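Local coordinates for transcriptional regulator, GntR family (Thermotoga maritima, PDB 3SXM), which probably regulates transcription by binding DNA, and is represented here by its FCD domain alone, a metal-binding helical domain crystallised without metal, at residues F7-I12 with E132-L137; L37-E42 with E60-L65. The protein carries 3 engineered substitutions. All coordinates share one frame; numbering follows the deposited sequence.

Contact 1. Residues F7-I12 with E132-L137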
# COMPACT_ATOMS: atom_id res chain seq x y z
N PHE A 7 -10.67 -13.55 5.08
CA PHE A 7 -10.59 -12.37 5.95
C PHE A 7 -9.18 -12.20 6.49
O PHE A 7 -8.62 -11.12 6.52
CB PHE A 7 -11.63 -12.51 7.06
CG PHE A 7 -11.60 -11.42 8.06
CD1 PHE A 7 -12.36 -10.29 7.88
CD2 PHE A 7 -10.94 -11.57 9.25
CE1 PHE A 7 -12.41 -9.30 8.81
CE2 PHE A 7 -10.97 -10.54 10.21
CZ PHE A 7 -11.72 -9.38 9.97
N ILE A 8 -8.57 -13.30 6.89
CA ILE A 8 -7.25 -13.30 7.48
C ILE A 8 -6.22 -12.95 6.45
O ILE A 8 -5.40 -12.07 6.65
CB ILE A 8 -6.98 -14.69 8.14
CG1 ILE A 8 -7.86 -14.86 9.36
CG2 ILE A 8 -5.47 -14.83 8.51
CD1 ILE A 8 -8.09 -16.34 9.76
N ARG A 9 -6.27 -13.59 5.29
CA ARG A 9 -5.31 -13.37 4.22
C ARG A 9 -5.39 -11.94 3.71
O ARG A 9 -4.34 -11.31 3.41
CB ARG A 9 -5.53 -14.36 3.09
CG ARG A 9 -5.16 -15.83 3.45
CD ARG A 9 -4.97 -16.63 2.17
NE ARG A 9 -4.76 -18.06 2.40
CZ ARG A 9 -3.63 -18.64 2.77
NH1 ARG A 9 -2.54 -17.91 3.02
NH2 ARG A 9 -3.60 -19.96 2.93
N GLU A 10 -6.60 -11.41 3.65
CA GLU A 10 -6.78 -10.04 3.16
C GLU A 10 -6.12 -9.09 4.12
O GLU A 10 -5.55 -8.07 3.70
CB GLU A 10 -8.25 -9.63 3.00
CG GLU A 10 -8.94 -10.21 1.80
CD GLU A 10 -10.40 -9.80 1.72
OE1 GLU A 10 -10.91 -9.23 2.71
OE2 GLU A 10 -11.04 -10.10 0.70
N THR A 11 -6.23 -9.35 5.40
CA THR A 11 -5.66 -8.50 6.44
C THR A 11 -4.14 -8.48 6.33
O THR A 11 -3.52 -7.41 6.33
CB THR A 11 -6.11 -9.01 7.86
OG1 THR A 11 -7.53 -9.06 7.95
CG2 THR A 11 -5.63 -8.06 8.90
N ILE A 12 -3.52 -9.63 6.27
CA ILE A 12 -2.09 -9.73 6.17
C ILE A 12 -1.59 -9.08 4.88
O ILE A 12 -0.59 -8.36 4.89
CB ILE A 12 -1.66 -11.18 6.26
CG1 ILE A 12 -1.99 -11.76 7.66
CG2 ILE A 12 -0.18 -11.29 5.93
CD1 ILE A 12 -1.21 -11.17 8.81
N GLU A 132 0.71 -19.56 10.04
CA GLU A 132 0.46 -20.24 11.30
C GLU A 132 -0.96 -19.99 11.76
O GLU A 132 -1.60 -20.87 12.36
CB GLU A 132 1.45 -19.75 12.36
CG GLU A 132 2.82 -20.17 12.20
CD GLU A 132 3.27 -21.00 13.40
OE1 GLU A 132 4.08 -21.93 13.21
OE2 GLU A 132 2.78 -20.74 14.52
N THR A 133 -1.52 -18.82 11.49
CA THR A 133 -2.87 -18.54 11.85
C THR A 133 -3.83 -19.42 11.04
O THR A 133 -4.74 -20.03 11.60
CB THR A 133 -3.16 -17.02 11.62
OG1 THR A 133 -2.27 -16.26 12.45
CG2 THR A 133 -4.57 -16.64 11.98
N ILE A 134 -3.56 -19.58 9.75
CA ILE A 134 -4.39 -20.44 8.92
C ILE A 134 -4.27 -21.91 9.37
O ILE A 134 -5.27 -22.66 9.37
CB ILE A 134 -4.04 -20.26 7.43
CG1 ILE A 134 -4.37 -18.81 7.00
CG2 ILE A 134 -4.83 -21.29 6.56
CD1 ILE A 134 -5.75 -18.41 7.29
N LYS A 135 -3.06 -22.33 9.70
CA LYS A 135 -2.80 -23.74 10.08
C LYS A 135 -3.56 -24.08 11.34
O LYS A 135 -3.90 -25.26 11.58
CB LYS A 135 -1.31 -23.93 10.35
CG LYS A 135 -0.88 -25.33 10.81
CD LYS A 135 0.64 -25.41 11.00
CE LYS A 135 1.06 -26.86 11.35
NZ LYS A 135 2.52 -27.05 11.17
N ASN A 136 -3.84 -23.08 12.16
CA ASN A 136 -4.50 -23.32 13.46
C ASN A 136 -5.96 -22.88 13.48
O ASN A 136 -6.61 -22.88 14.51
CB ASN A 136 -3.72 -22.63 14.55
CG ASN A 136 -2.51 -23.42 14.95
OD1 ASN A 136 -2.66 -24.50 15.55
ND2 ASN A 136 -1.35 -22.90 14.71
N LEU A 137 -6.53 -22.58 12.32
CA LEU A 137 -7.86 -22.01 12.24
C LEU A 137 -8.94 -23.00 12.62
O LEU A 137 -10.08 -22.63 12.97
CB LEU A 137 -8.09 -21.45 10.82
CG LEU A 137 -9.30 -20.57 10.57
CD1 LEU A 137 -9.27 -19.36 11.46
CD2 LEU A 137 -9.26 -20.12 9.11
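On the helix that sets I8 against I134, the carbonyl oxygen F7 O is gripped by several donors at once. T11 OG1 donates to F7 O at 2.7 Å, while the backbone N of T11 reaches the same oxygen from the opposite face of the carbonyl plane; R85 adds a third bond to F7 O and another to T11 OG1. A threonine suits this position because its short hydroxyl can turn back to the preceding turn of its own helix.

The contact with 132-137 is apolar. I8, branched at CB, presents two arms: with CG1 beside the backbone N (chi1 -70°), CG2 falls anti to it and lies 3.8 Å from I134 CD1 and 4.0 Å from T133 CG2. The other arm ends in I8 CD1, which meets L137 CD1 tip to tip at 3.7 Å. I8 and I134 run past each other in opposite directions, and the methyl of T133 can join them because its OG1 turns to the carbonyl of V129.

R9 closes the outer edge. Its chain, extended from CG to NE, crosses that of I134 at about a right angle, and the guanidinium has I134 CG1 4.2 Å above the centre of one face. The long aliphatic stem lets its charge lie at the surface, where NE pairs with E5.

After K135 the helix ends, and N136 ND2 turns back to E132 O at 3.1 Å. L137, just past the helix end, packs on I8. The contact joins the start of helix 5-25 to the end of helix 115-135; L92, in the loop after helix 73-90, touches I8, while V89 of that helix lies against F7 and T11.

Contact 2. Residues L37-E42 with E60-L65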
# COMPACT_ATOMS: atom_id res chain seq x y z
N LEU A 37 14.61 2.26 18.96
CA LEU A 37 15.52 1.80 19.99
C LEU A 37 14.85 1.51 21.33
O LEU A 37 15.24 0.57 22.04
CB LEU A 37 16.63 2.83 20.17
CG LEU A 37 17.50 3.08 18.95
CD1 LEU A 37 18.56 4.09 19.31
CD2 LEU A 37 18.19 1.79 18.50
N GLU A 38 13.85 2.29 21.70
CA GLU A 38 13.09 2.01 22.92
C GLU A 38 12.38 0.64 22.78
O GLU A 38 12.32 -0.13 23.75
CB GLU A 38 12.01 3.05 23.15
CG GLU A 38 12.50 4.38 23.60
CD GLU A 38 11.36 5.34 23.90
OE1 GLU A 38 10.24 4.86 24.20
OE2 GLU A 38 11.61 6.56 23.84
N ILE A 39 11.88 0.35 21.60
CA ILE A 39 11.20 -0.94 21.34
C ILE A 39 12.23 -2.04 21.41
O ILE A 39 12.02 -3.04 22.08
CB ILE A 39 10.52 -0.96 20.00
CG1 ILE A 39 9.34 0.04 19.97
CG2 ILE A 39 10.05 -2.36 19.65
CD1 ILE A 39 8.81 0.31 18.57
N LYS A 40 13.37 -1.85 20.78
CA LYS A 40 14.47 -2.83 20.84
C LYS A 40 14.83 -3.12 22.29
O LYS A 40 15.06 -4.26 22.63
CB LYS A 40 15.71 -2.30 20.12
CG LYS A 40 16.94 -3.16 20.02
CD LYS A 40 18.11 -2.28 19.53
CE LYS A 40 19.31 -3.09 19.03
NZ LYS A 40 20.16 -3.61 20.10
N GLY A 41 14.89 -2.09 23.14
CA GLY A 41 15.26 -2.23 24.51
C GLY A 41 14.28 -3.08 25.28
O GLY A 41 14.66 -3.89 26.14
N GLU A 42 13.01 -2.86 24.97
CA GLU A 42 11.91 -3.65 25.58
C GLU A 42 12.09 -5.14 25.26
O GLU A 42 11.96 -6.01 26.13
CB GLU A 42 10.60 -3.17 24.98
CG GLU A 42 9.36 -3.62 25.67
CD GLU A 42 8.24 -2.65 25.38
OE1 GLU A 42 7.67 -2.74 24.27
OE2 GLU A 42 7.98 -1.77 26.23
N GLU A 60 2.64 -3.84 18.50
CA GLU A 60 1.79 -2.74 18.00
C GLU A 60 2.66 -1.52 17.76
O GLU A 60 2.59 -0.88 16.69
CB GLU A 60 0.66 -2.44 18.96
CG GLU A 60 -0.11 -1.19 18.60
CD GLU A 60 -1.31 -0.91 19.46
OE1 GLU A 60 -1.59 -1.68 20.41
OE2 GLU A 60 -2.01 0.08 19.18
N ARG A 61 3.54 -1.22 18.70
CA ARG A 61 4.40 -0.05 18.54
C ARG A 61 5.30 -0.16 17.33
O ARG A 61 5.49 0.84 16.61
CB ARG A 61 5.26 0.21 19.80
CG ARG A 61 4.51 0.73 20.93
CD ARG A 61 5.38 0.71 22.23
NE ARG A 61 6.45 1.70 22.16
CZ ARG A 61 7.39 1.80 23.09
NH1 ARG A 61 7.44 0.93 24.10
NH2 ARG A 61 8.31 2.73 23.00
N LEU A 62 5.88 -1.32 17.08
CA LEU A 62 6.87 -1.45 16.01
C LEU A 62 6.17 -1.25 14.67
O LEU A 62 6.67 -0.51 13.82
CB LEU A 62 7.54 -2.83 16.08
CG LEU A 62 8.60 -3.06 15.02
CD1 LEU A 62 9.73 -2.05 15.09
CD2 LEU A 62 9.14 -4.44 15.12
N HIS A 63 5.06 -1.94 14.45
CA HIS A 63 4.40 -1.89 13.14
C HIS A 63 3.76 -0.52 12.93
O HIS A 63 3.85 0.01 11.79
CB HIS A 63 3.43 -3.05 12.99
CG HIS A 63 4.13 -4.36 12.95
ND1 HIS A 63 4.62 -4.94 11.79
CD2 HIS A 63 4.50 -5.19 13.96
CE1 HIS A 63 5.26 -6.06 12.09
NE2 HIS A 63 5.18 -6.22 13.41
N LYS A 64 3.19 0.08 13.94
CA LYS A 64 2.69 1.48 13.83
C LYS A 64 3.82 2.46 13.58
O LYS A 64 3.56 3.46 12.90
CB LYS A 64 1.86 1.89 15.03
CG LYS A 64 0.51 1.24 14.99
CD LYS A 64 -0.37 1.68 16.11
CE LYS A 64 -1.84 1.32 15.83
NZ LYS A 64 -2.66 1.69 17.01
N LEU A 65 5.04 2.22 14.09
CA LEU A 65 6.18 3.13 13.86
C LEU A 65 6.49 3.18 12.39
O LEU A 65 6.78 4.27 11.82
CB LEU A 65 7.45 2.65 14.64
CG LEU A 65 8.77 3.33 14.25
CD1 LEU A 65 8.75 4.75 14.54
CD2 LEU A 65 9.92 2.65 14.96
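An antiparallel helix pair of the all-helical FCD domain, helix 34-44 against helix 51-68, meets here with the segment axes 10.2 Å apart and at 156°. A salt-bridge network spans it on one side. R61 NH2 lies 3.1 Å from E38 OE1, a salt bridge whose hydrogen bond is bent (124°) and weak, and R61 NH1 pairs more loosely with E42 OE2 at 3.5 Å. Both carboxylates stand at the guanidinium's edge, turned steeply against its plane. Arginine suits this place because its separate NH groups can serve several acids: E35 gives NH2 its strongest partner, and D57 also pairs with NH1. The bend at chi3 (69°) carries the group back over I39, whose CG1 sits 3.9 Å above one face, offset toward the rim. A leucine in place of R61 would probably leave E38 and E42 without their shared counter-charge and set their carboxylates free to turn.

Beneath the charges the contact is apolar. I39 slides along R61 in the opposite direction, and its outstretched chain carries the methyl against the backbone where R61 joins L62. There I39 CD1 comes within 3.7 Å of L62 CA and 3.8 Å of R61 CB, with L65 CD2 farther off at 4.4 Å.

Contacts 1 and 2 lie on opposite sides of the chain's centre, their own centres 24 Å apart. Contact 2 is nested in the loop that contact 1 closes by bringing the two ends of the chain together. The metal site, empty here, binds zinc in another structure of this protein. Contact 2 adjoins it: segment 60-65 carries the zinc ligand H63 on the side turned away from helix 34-44, and the L62 side chain is about 4 Å from that of H103, a ligand of the same zinc. Contact 1 stays farther off, the T133 side chain about 9 Å from that of H91, a ligand of the other recorded zinc. A bicarbonate ion, probably from the crystallisation liquor, lies about 5 Å from the L65 side chain.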